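Local coordinates for metal-dependent hydrolase (Lactobacillus plantarum, PDB 2F6K), which probably acts as a manganese-dependent amidohydrolase-family decarboxylase, with aminocarboxymuconate semialdehyde, an intermediate of tryptophan breakdown, as the likely substrate, at residues A[10-23]-A[63-77]. Sequence-based numbering, arbitrary orientation.
Sequences YLPTSYVEALKRHV and FGDKAETIRLVEAAN
In the helical layer outside the amidohydrolase barrel, helix 13-22, which follows strand 3-9, packs against the first three turns, 66-77, of helix 66-86; the axes of these segments come within 9.4 Å and run roughly antiparallel. At the far end of helix 13-22, His22 lies over a face of Phe63 in an offset stack, ring centroids 4.7 Å apart and planes 27° from parallel. CG of His22 stands anti to its carbonyl carbon (chi1 -61°), which turns the imidazole over Phe63 and leaves NE2 at the edge facing Glu68. That nitrogen donates to the syn lone pair of Glu68 OE2 over 2.8 Å, nearly straight at 160°, with the carboxylate perpendicular to the ring. Arg21 NH2 reaches the same oxygen in a salt bridge whose hydrogen bond is weak, and a water accepts from both Arg21 NH2 and Arg71 NH2, bridging two like charges. An alanine in place of His22 is likely to strip Phe63 of its stacking partner and leave Glu68 with Arg21 as its sole mate in this contact. Further along, Ala18 CB touches both Phe63 CE2 and Leu72 CD1, 3.8 Å from each, and a second water links Ser14 OG to Leu72 O. At the opposite end Pro12 CG packs on Ala76, whose carbonyl O accepts from Tyr10 OH at 2.9 Å, the hydroxyl lying well above the carbonyl plane. Tyr15 OH bonds to Pro59 O, tying helix 13-22 to the loop after strand 49-55, while Asn77 OD1 takes Ser96 N just beyond strand 91-95, and helix 102-114 flanks helix 66-86 through Ile70 and Asn77.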
ATOM      1  N   TYR A  10      24.507 -10.521 -15.327  1.00 29.83           N
ATOM      2  CA  TYR A  10      24.782  -9.971 -16.651  1.00 29.89           C
ATOM      3  C   TYR A  10      23.600  -9.080 -17.026  1.00 30.31           C
ATOM      4  O   TYR A  10      22.511  -9.237 -16.481  1.00 28.62           O
ATOM      5  CB  TYR A  10      24.960 -11.090 -17.689  1.00 31.41           C
ATOM      6  CG  TYR A  10      23.731 -11.940 -17.958  1.00 30.85           C
ATOM      7  CD1 TYR A  10      23.130 -11.953 -19.216  1.00 32.69           C
ATOM      8  CD2 TYR A  10      23.182 -12.741 -16.962  1.00 34.60           C
ATOM      9  CE1 TYR A  10      22.010 -12.745 -19.478  1.00 30.30           C
ATOM     10  CE2 TYR A  10      22.061 -13.536 -17.217  1.00 34.12           C
ATOM     11  CZ  TYR A  10      21.484 -13.532 -18.475  1.00 31.67           C
ATOM     12  OH  TYR A  10      20.386 -14.321 -18.726  1.00 35.32           O
ATOM     13  N   LEU A  11      23.815  -8.133 -17.936  1.00 31.60           N
ATOM     14  CA  LEU A  11      22.739  -7.234 -18.345  1.00 31.09           C
ATOM     15  C   LEU A  11      22.597  -7.106 -19.858  1.00 31.51           C
ATOM     16  O   LEU A  11      23.373  -6.402 -20.497  1.00 31.03           O
ATOM     17  CB  LEU A  11      22.944  -5.835 -17.743  1.00 29.29           C
ATOM     18  CG  LEU A  11      22.745  -5.660 -16.230  1.00 32.27           C
ATOM     19  CD1 LEU A  11      23.925  -6.239 -15.465  1.00 28.69           C
ATOM     20  CD2 LEU A  11      22.604  -4.190 -15.901  1.00 28.53           C
ATOM     21  N   PRO A  12      21.608  -7.804 -20.450  1.00 32.83           N
ATOM     22  CA  PRO A  12      21.374  -7.744 -21.898  1.00 33.43           C
ATOM     23  C   PRO A  12      21.077  -6.290 -22.282  1.00 33.68           C
ATOM     24  O   PRO A  12      20.508  -5.532 -21.489  1.00 32.06           O
ATOM     25  CB  PRO A  12      20.148  -8.640 -22.086  1.00 33.99           C
ATOM     26  CG  PRO A  12      20.314  -9.666 -21.012  1.00 35.49           C
ATOM     27  CD  PRO A  12      20.732  -8.810 -19.821  1.00 34.04           C
ATOM     28  N   THR A  13      21.450  -5.890 -23.490  1.00 34.10           N
ATOM     29  CA  THR A  13      21.207  -4.515 -23.891  1.00 35.03           C
ATOM     30  C   THR A  13      19.722  -4.174 -23.871  1.00 34.92           C
ATOM     31  O   THR A  13      19.346  -3.072 -23.468  1.00 37.07           O
ATOM     32  CB  THR A  13      21.798  -4.225 -25.284  1.00 35.23           C
ATOM     33  OG1 THR A  13      21.408  -5.258 -26.191  1.00 40.97           O
ATOM     34  CG2 THR A  13      23.314  -4.171 -25.214  1.00 34.29           C
ATOM     35  N   SER A  14      18.876  -5.116 -24.282  1.00 33.71           N
ATOM     36  CA  SER A  14      17.434  -4.886 -24.295  1.00 30.94           C
ATOM     37  C   SER A  14      16.913  -4.692 -22.879  1.00 31.54           C
ATOM     38  O   SER A  14      15.958  -3.954 -22.659  1.00 32.57           O
ATOM     39  CB  SER A  14      16.702  -6.067 -24.948  1.00 30.97           C
ATOM     40  OG  SER A  14      16.960  -7.284 -24.265  1.00 31.29           O
ATOM     41  N   TYR A  15      17.535  -5.370 -21.922  1.00 30.77           N
ATOM     42  CA  TYR A  15      17.138  -5.255 -20.523  1.00 31.43           C
ATOM     43  C   TYR A  15      17.500  -3.861 -20.003  1.00 34.23           C
ATOM     44  O   TYR A  15      16.715  -3.229 -19.293  1.00 34.97           O
ATOM     45  CB  TYR A  15      17.850  -6.325 -19.693  1.00 28.53           C
ATOM     46  CG  TYR A  15      17.604  -6.234 -18.206  1.00 24.58           C
ATOM     47  CD1 TYR A  15      16.350  -6.515 -17.666  1.00 24.09           C
ATOM     48  CD2 TYR A  15      18.631  -5.881 -17.335  1.00 24.17           C
ATOM     49  CE1 TYR A  15      16.125  -6.447 -16.294  1.00 23.80           C
ATOM     50  CE2 TYR A  15      18.419  -5.813 -15.963  1.00 25.41           C
ATOM     51  CZ  TYR A  15      17.166  -6.100 -15.446  1.00 27.30           C
ATOM     52  OH  TYR A  15      16.963  -6.068 -14.079  1.00 28.41           O
ATOM     53  N   VAL A  16      18.695  -3.392 -20.360  1.00 35.77           N
ATOM     54  CA  VAL A  16      19.165  -2.072 -19.952  1.00 37.19           C
ATOM     55  C   VAL A  16      18.250  -0.990 -20.529  1.00 39.49           C
ATOM     56  O   VAL A  16      17.892  -0.034 -19.839  1.00 40.99           O
ATOM     57  CB  VAL A  16      20.617  -1.821 -20.443  1.00 37.66           C
ATOM     58  CG1 VAL A  16      21.010  -0.371 -20.227  1.00 33.39           C
ATOM     59  CG2 VAL A  16      21.581  -2.733 -19.697  1.00 33.93           C
ATOM     60  N   GLU A  17      17.869  -1.142 -21.796  1.00 40.25           N
ATOM     61  CA  GLU A  17      16.995  -0.160 -22.430  1.00 41.44           C
ATOM     62  C   GLU A  17      15.616  -0.191 -21.788  1.00 40.66           C
ATOM     63  O   GLU A  17      14.945   0.835 -21.691  1.00 40.90           O
ATOM     64  CB  GLU A  17      16.877  -0.425 -23.932  1.00 42.12           C
ATOM     65  CG  GLU A  17      18.225  -0.611 -24.607  1.00 54.43           C
ATOM     66  CD  GLU A  17      18.161  -0.515 -26.122  1.00 59.21           C
ATOM     67  OE1 GLU A  17      17.164  -0.982 -26.720  1.00 65.27           O
ATOM     68  OE2 GLU A  17      19.125   0.018 -26.717  1.00 59.71           O
ATOM     69  N   ALA A  18      15.195  -1.369 -21.344  1.00 37.57           N
ATOM     70  CA  ALA A  18      13.896  -1.499 -20.700  1.00 35.86           C
ATOM     71  C   ALA A  18      13.924  -0.792 -19.340  1.00 35.75           C
ATOM     72  O   ALA A  18      12.928  -0.202 -18.912  1.00 34.01           O
ATOM     73  CB  ALA A  18      13.536  -2.980 -20.527  1.00 34.49           C
ATOM     74  N   LEU A  19      15.066  -0.850 -18.659  1.00 35.19           N
ATOM     75  CA  LEU A  19      15.175  -0.202 -17.361  1.00 36.68           C
ATOM     76  C   LEU A  19      15.096   1.308 -17.516  1.00 39.47           C
ATOM     77  O   LEU A  19      14.382   1.972 -16.760  1.00 39.96           O
ATOM     78  CB  LEU A  19      16.479  -0.591 -16.651  1.00 35.27           C
ATOM     79  CG  LEU A  19      16.592  -2.023 -16.111  1.00 35.25           C
ATOM     80  CD1 LEU A  19      17.968  -2.245 -15.504  1.00 27.36           C
ATOM     81  CD2 LEU A  19      15.505  -2.268 -15.079  1.00 31.17           C
ATOM     82  N   LYS A  20      15.811   1.862 -18.491  1.00 39.85           N
ATOM     83  CA  LYS A  20      15.768   3.308 -18.694  1.00 44.57           C
ATOM     84  C   LYS A  20      14.367   3.767 -19.090  1.00 43.03           C
ATOM     85  O   LYS A  20      13.872   4.796 -18.630  1.00 42.77           O
ATOM     86  CB  LYS A  20      16.763   3.738 -19.777  1.00 46.91           C
ATOM     87  CG  LYS A  20      18.214   3.538 -19.400  1.00 55.88           C
ATOM     88  CD  LYS A  20      19.154   4.041 -20.500  1.00 62.33           C
ATOM     89  CE  LYS A  20      20.616   3.688 -20.195  1.00 63.99           C
ATOM     90  NZ  LYS A  20      21.059   4.182 -18.852  1.00 65.19           N
ATOM     91  N   ARG A  21      13.726   2.984 -19.941  1.00 43.69           N
ATOM     92  CA  ARG A  21      12.401   3.311 -20.430  1.00 43.16           C
ATOM     93  C   ARG A  21      11.267   3.208 -19.399  1.00 40.07           C
ATOM     94  O   ARG A  21      10.356   4.031 -19.410  1.00 38.16           O
ATOM     95  CB  ARG A  21      12.096   2.428 -21.651  1.00 46.92           C
ATOM     96  CG  ARG A  21      10.751   2.681 -22.317  1.00 57.03           C
ATOM     97  CD  ARG A  21      10.655   2.062 -23.724  1.00 65.65           C
ATOM     98  NE  ARG A  21      10.425   0.615 -23.728  1.00 73.16           N
ATOM     99  CZ  ARG A  21      11.382  -0.314 -23.707  1.00 76.20           C
ATOM    100  NH1 ARG A  21      12.661   0.034 -23.679  1.00 79.34           N
ATOM    101  NH2 ARG A  21      11.058  -1.602 -23.725  1.00 77.32           N
ATOM    102  N   HIS A  22      11.331   2.231 -18.498  1.00 37.58           N
ATOM    103  CA  HIS A  22      10.248   2.037 -17.526  1.00 38.56           C
ATOM    104  C   HIS A  22      10.502   2.431 -16.073  1.00 38.77           C
ATOM    105  O   HIS A  22       9.559   2.640 -15.312  1.00 38.64           O
ATOM    106  CB  HIS A  22       9.777   0.573 -17.547  1.00 37.62           C
ATOM    107  CG  HIS A  22       9.226   0.129 -18.867  1.00 42.30           C
ATOM    108  ND1 HIS A  22       8.146   0.739 -19.468  1.00 43.45           N
ATOM    109  CD2 HIS A  22       9.612  -0.863 -19.706  1.00 42.67           C
ATOM    110  CE1 HIS A  22       7.891   0.144 -20.621  1.00 43.97           C
ATOM    111  NE2 HIS A  22       8.766  -0.833 -20.789  1.00 43.87           N
ATOM    112  N   VAL A  23      11.758   2.520 -15.670  1.00 39.51           N
ATOM    113  CA  VAL A  23      12.040   2.870 -14.290  1.00 40.35           C
ATOM    114  C   VAL A  23      12.659   4.255 -14.175  1.00 41.13           C
ATOM    115  O   VAL A  23      13.729   4.514 -14.727  1.00 41.28           O
ATOM    116  CB  VAL A  23      12.994   1.842 -13.643  1.00 42.38           C
ATOM    117  CG1 VAL A  23      13.259   2.215 -12.196  1.00 40.90           C
ATOM    118  CG2 VAL A  23      12.398   0.446 -13.732  1.00 38.98           C
ATOM    119  N   PHE A  63       6.895  -5.377 -16.667  1.00 35.02           N
ATOM    120  CA  PHE A  63       6.539  -3.963 -16.629  1.00 35.78           C
ATOM    121  C   PHE A  63       5.088  -3.691 -16.985  1.00 36.93           C
ATOM    122  O   PHE A  63       4.708  -2.541 -17.179  1.00 38.11           O
ATOM    123  CB  PHE A  63       7.452  -3.162 -17.561  1.00 33.44           C
ATOM    124  CG  PHE A  63       8.910  -3.308 -17.239  1.00 32.94           C
ATOM    125  CD1 PHE A  63       9.419  -2.845 -16.030  1.00 29.48           C
ATOM    126  CD2 PHE A  63       9.769  -3.951 -18.129  1.00 32.69           C
ATOM    127  CE1 PHE A  63      10.764  -3.023 -15.706  1.00 30.50           C
ATOM    128  CE2 PHE A  63      11.113  -4.135 -17.820  1.00 30.60           C
ATOM    129  CZ  PHE A  63      11.613  -3.672 -16.605  1.00 32.37           C
ATOM    130  N   GLY A  64       4.277  -4.744 -17.069  1.00 37.72           N
ATOM    131  CA  GLY A  64       2.875  -4.557 -17.396  1.00 35.82           C
ATOM    132  C   GLY A  64       2.519  -4.889 -18.833  1.00 36.42           C
ATOM    133  O   GLY A  64       1.345  -4.872 -19.210  1.00 40.20           O
ATOM    134  N   ASP A  65       3.529  -5.184 -19.641  1.00 33.95           N
ATOM    135  CA  ASP A  65       3.320  -5.537 -21.044  1.00 32.16           C
ATOM    136  C   ASP A  65       3.758  -7.001 -21.234  1.00 31.65           C
ATOM    137  O   ASP A  65       4.951  -7.319 -21.192  1.00 29.91           O
ATOM    138  CB  ASP A  65       4.151  -4.606 -21.939  1.00 32.22           C
ATOM    139  CG  ASP A  65       3.903  -4.826 -23.422  1.00 32.11           C
ATOM    140  OD1 ASP A  65       3.790  -5.991 -23.862  1.00 33.90           O
ATOM    141  OD2 ASP A  65       3.841  -3.823 -24.159  1.00 35.62           O
ATOM    142  N   LYS A  66       2.790  -7.884 -21.448  1.00 31.49           N
ATOM    143  CA  LYS A  66       3.066  -9.307 -21.627  1.00 31.14           C
ATOM    144  C   LYS A  66       4.027  -9.629 -22.765  1.00 31.96           C
ATOM    145  O   LYS A  66       5.026 -10.325 -22.563  1.00 33.31           O
ATOM    146  CB  LYS A  66       1.771 -10.080 -21.847  1.00 30.06           C
ATOM    147  CG  LYS A  66       1.986 -11.575 -21.931  1.00 35.73           C
ATOM    148  CD  LYS A  66       0.677 -12.316 -22.102  1.00 36.64           C
ATOM    149  CE  LYS A  66       0.928 -13.796 -22.322  1.00 36.64           C
ATOM    150  NZ  LYS A  66      -0.287 -14.476 -22.830  1.00 38.28           N
ATOM    151  N   ALA A  67       3.728  -9.144 -23.964  1.00 31.27           N
ATOM    152  CA  ALA A  67       4.602  -9.411 -25.107  1.00 32.24           C
ATOM    153  C   ALA A  67       6.035  -8.965 -24.824  1.00 32.45           C
ATOM    154  O   ALA A  67       6.994  -9.667 -25.164  1.00 32.85           O
ATOM    155  CB  ALA A  67       4.077  -8.707 -26.350  1.00 25.58           C
ATOM    156  N   GLU A  68       6.180  -7.794 -24.209  1.00 32.11           N
ATOM    157  CA  GLU A  68       7.501  -7.266 -23.887  1.00 33.76           C
ATOM    158  C   GLU A  68       8.214  -8.149 -22.854  1.00 34.06           C
ATOM    159  O   GLU A  68       9.419  -8.397 -22.961  1.00 34.68           O
ATOM    160  CB  GLU A  68       7.389  -5.836 -23.351  1.00 33.88           C
ATOM    161  CG  GLU A  68       8.726  -5.212 -23.004  1.00 35.84           C
ATOM    162  CD  GLU A  68       8.581  -3.919 -22.232  1.00 40.46           C
ATOM    163  OE1 GLU A  68       7.816  -3.899 -21.246  1.00 44.69           O
ATOM    164  OE2 GLU A  68       9.241  -2.929 -22.605  1.00 38.70           O
ATOM    165  N   THR A  69       7.475  -8.606 -21.849  1.00 30.97           N
ATOM    166  CA  THR A  69       8.050  -9.469 -20.824  1.00 30.88           C
ATOM    167  C   THR A  69       8.588 -10.753 -21.464  1.00 30.37           C
ATOM    168  O   THR A  69       9.698 -11.198 -21.169  1.00 32.98           O
ATOM    169  CB  THR A  69       6.992  -9.856 -19.762  1.00 30.65           C
ATOM    170  OG1 THR A  69       6.584  -8.688 -19.040  1.00 32.66           O
ATOM    171  CG2 THR A  69       7.559 -10.888 -18.792  1.00 28.08           C
ATOM    172  N   ILE A  70       7.793 -11.345 -22.344  1.00 27.90           N
ATOM    173  CA  ILE A  70       8.185 -12.571 -23.018  1.00 28.73           C
ATOM    174  C   ILE A  70       9.373 -12.350 -23.952  1.00 31.37           C
ATOM    175  O   ILE A  70      10.212 -13.232 -24.144  1.00 33.38           O
ATOM    176  CB  ILE A  70       6.998 -13.139 -23.817  1.00 25.97           C
ATOM    177  CG1 ILE A  70       5.970 -13.710 -22.841  1.00 23.52           C
ATOM    178  CG2 ILE A  70       7.470 -14.211 -24.780  1.00 27.45           C
ATOM    179  CD1 ILE A  70       4.769 -14.352 -23.489  1.00 21.15           C
ATOM    180  N   ARG A  71       9.434 -11.161 -24.532  1.00 32.03           N
ATOM    181  CA  ARG A  71      10.496 -10.806 -25.455  1.00 31.66           C
ATOM    182  C   ARG A  71      11.793 -10.568 -24.673  1.00 30.45           C
ATOM    183  O   ARG A  71      12.866 -11.019 -25.073  1.00 32.15           O
ATOM    184  CB  ARG A  71      10.065  -9.550 -26.221  1.00 34.92           C
ATOM    185  CG  ARG A  71      10.911  -9.172 -27.413  1.00 41.50           C
ATOM    186  CD  ARG A  71      10.301  -7.982 -28.141  1.00 44.83           C
ATOM    187  NE  ARG A  71      10.219  -6.787 -27.298  1.00 50.75           N
ATOM    188  CZ  ARG A  71      11.259  -6.201 -26.701  1.00 54.02           C
ATOM    189  NH1 ARG A  71      12.487  -6.695 -26.843  1.00 52.45           N
ATOM    190  NH2 ARG A  71      11.070  -5.113 -25.963  1.00 50.09           N
ATOM    191  N   LEU A  72      11.686  -9.881 -23.541  1.00 29.16           N
ATOM    192  CA  LEU A  72      12.855  -9.587 -22.724  1.00 29.04           C
ATOM    193  C   LEU A  72      13.452 -10.851 -22.134  1.00 28.14           C
ATOM    194  O   LEU A  72      14.674 -11.013 -22.106  1.00 26.89           O
ATOM    195  CB  LEU A  72      12.492  -8.599 -21.615  1.00 28.48           C
ATOM    196  CG  LEU A  72      12.225  -7.175 -22.121  1.00 28.84           C
ATOM    197  CD1 LEU A  72      11.785  -6.280 -20.964  1.00 32.05           C
ATOM    198  CD2 LEU A  72      13.489  -6.622 -22.772  1.00 24.63           C
ATOM    199  N   VAL A  73      12.586 -11.746 -21.670  1.00 27.49           N
ATOM    200  CA  VAL A  73      13.032 -13.014 -21.105  1.00 28.17           C
ATOM    201  C   VAL A  73      13.764 -13.825 -22.180  1.00 29.23           C
ATOM    202  O   VAL A  73      14.833 -14.371 -21.924  1.00 28.61           O
ATOM    203  CB  VAL A  73      11.845 -13.844 -20.570  1.00 26.14           C
ATOM    204  CG1 VAL A  73      12.296 -15.261 -20.269  1.00 24.69           C
ATOM    205  CG2 VAL A  73      11.292 -13.200 -19.322  1.00 24.55           C
ATOM    206  N   GLU A  74      13.192 -13.892 -23.382  1.00 29.41           N
ATOM    207  CA  GLU A  74      13.812 -14.637 -24.472  1.00 32.03           C
ATOM    208  C   GLU A  74      15.161 -14.037 -24.866  1.00 32.82           C
ATOM    209  O   GLU A  74      16.103 -14.767 -25.181  1.00 32.29           O
ATOM    210  CB  GLU A  74      12.878 -14.686 -25.689  1.00 32.94           C
ATOM    211  CG  GLU A  74      11.557 -15.401 -25.411  1.00 38.71           C
ATOM    212  CD  GLU A  74      10.675 -15.576 -26.649  1.00 43.81           C
ATOM    213  OE1 GLU A  74      10.599 -14.640 -27.478  1.00 43.42           O
ATOM    214  OE2 GLU A  74      10.043 -16.652 -26.777  1.00 42.94           O
ATOM    215  N   ALA A  75      15.264 -12.712 -24.838  1.00 33.03           N
ATOM    216  CA  ALA A  75      16.522 -12.057 -25.195  1.00 32.69           C
ATOM    217  C   ALA A  75      17.583 -12.328 -24.131  1.00 33.17           C
ATOM    218  O   ALA A  75      18.766 -12.455 -24.438  1.00 32.51           O
ATOM    219  CB  ALA A  75      16.313 -10.553 -25.354  1.00 31.88           C
ATOM    220  N   ALA A  76      17.149 -12.425 -22.878  1.00 32.45           N
ATOM    221  CA  ALA A  76      18.062 -12.673 -21.769  1.00 32.07           C
ATOM    222  C   ALA A  76      18.547 -14.117 -21.780  1.00 33.46           C
ATOM    223  O   ALA A  76      19.713 -14.403 -21.498  1.00 29.63           O
ATOM    224  CB  ALA A  76      17.379 -12.357 -20.442  1.00 28.28           C
ATOM    225  N   ASN A  77      17.651 -15.040 -22.098  1.00 36.94           N
ATOM    226  CA  ASN A  77      18.054 -16.432 -22.142  1.00 38.78           C
ATOM    227  C   ASN A  77      18.919 -16.736 -23.359  1.00 39.55           C
ATOM    228  O   ASN A  77      19.794 -17.589 -23.291  1.00 39.67           O
ATOM    229  CB  ASN A  77      16.840 -17.336 -22.103  1.00 40.05           C
ATOM    230  CG  ASN A  77      16.159 -17.300 -20.766  1.00 46.58           C
ATOM    231  OD1 ASN A  77      16.762 -16.932 -19.758  1.00 45.02           O
ATOM    232  ND2 ASN A  77      14.899 -17.692 -20.740  1.00 45.24           N
TER
HETATM  233  O   HOH W   1      16.421  -8.723 -21.713  1.00 29.23           O
HETATM  234  O   HOH W   2      12.921  -3.318 -24.390  1.00 53.76           O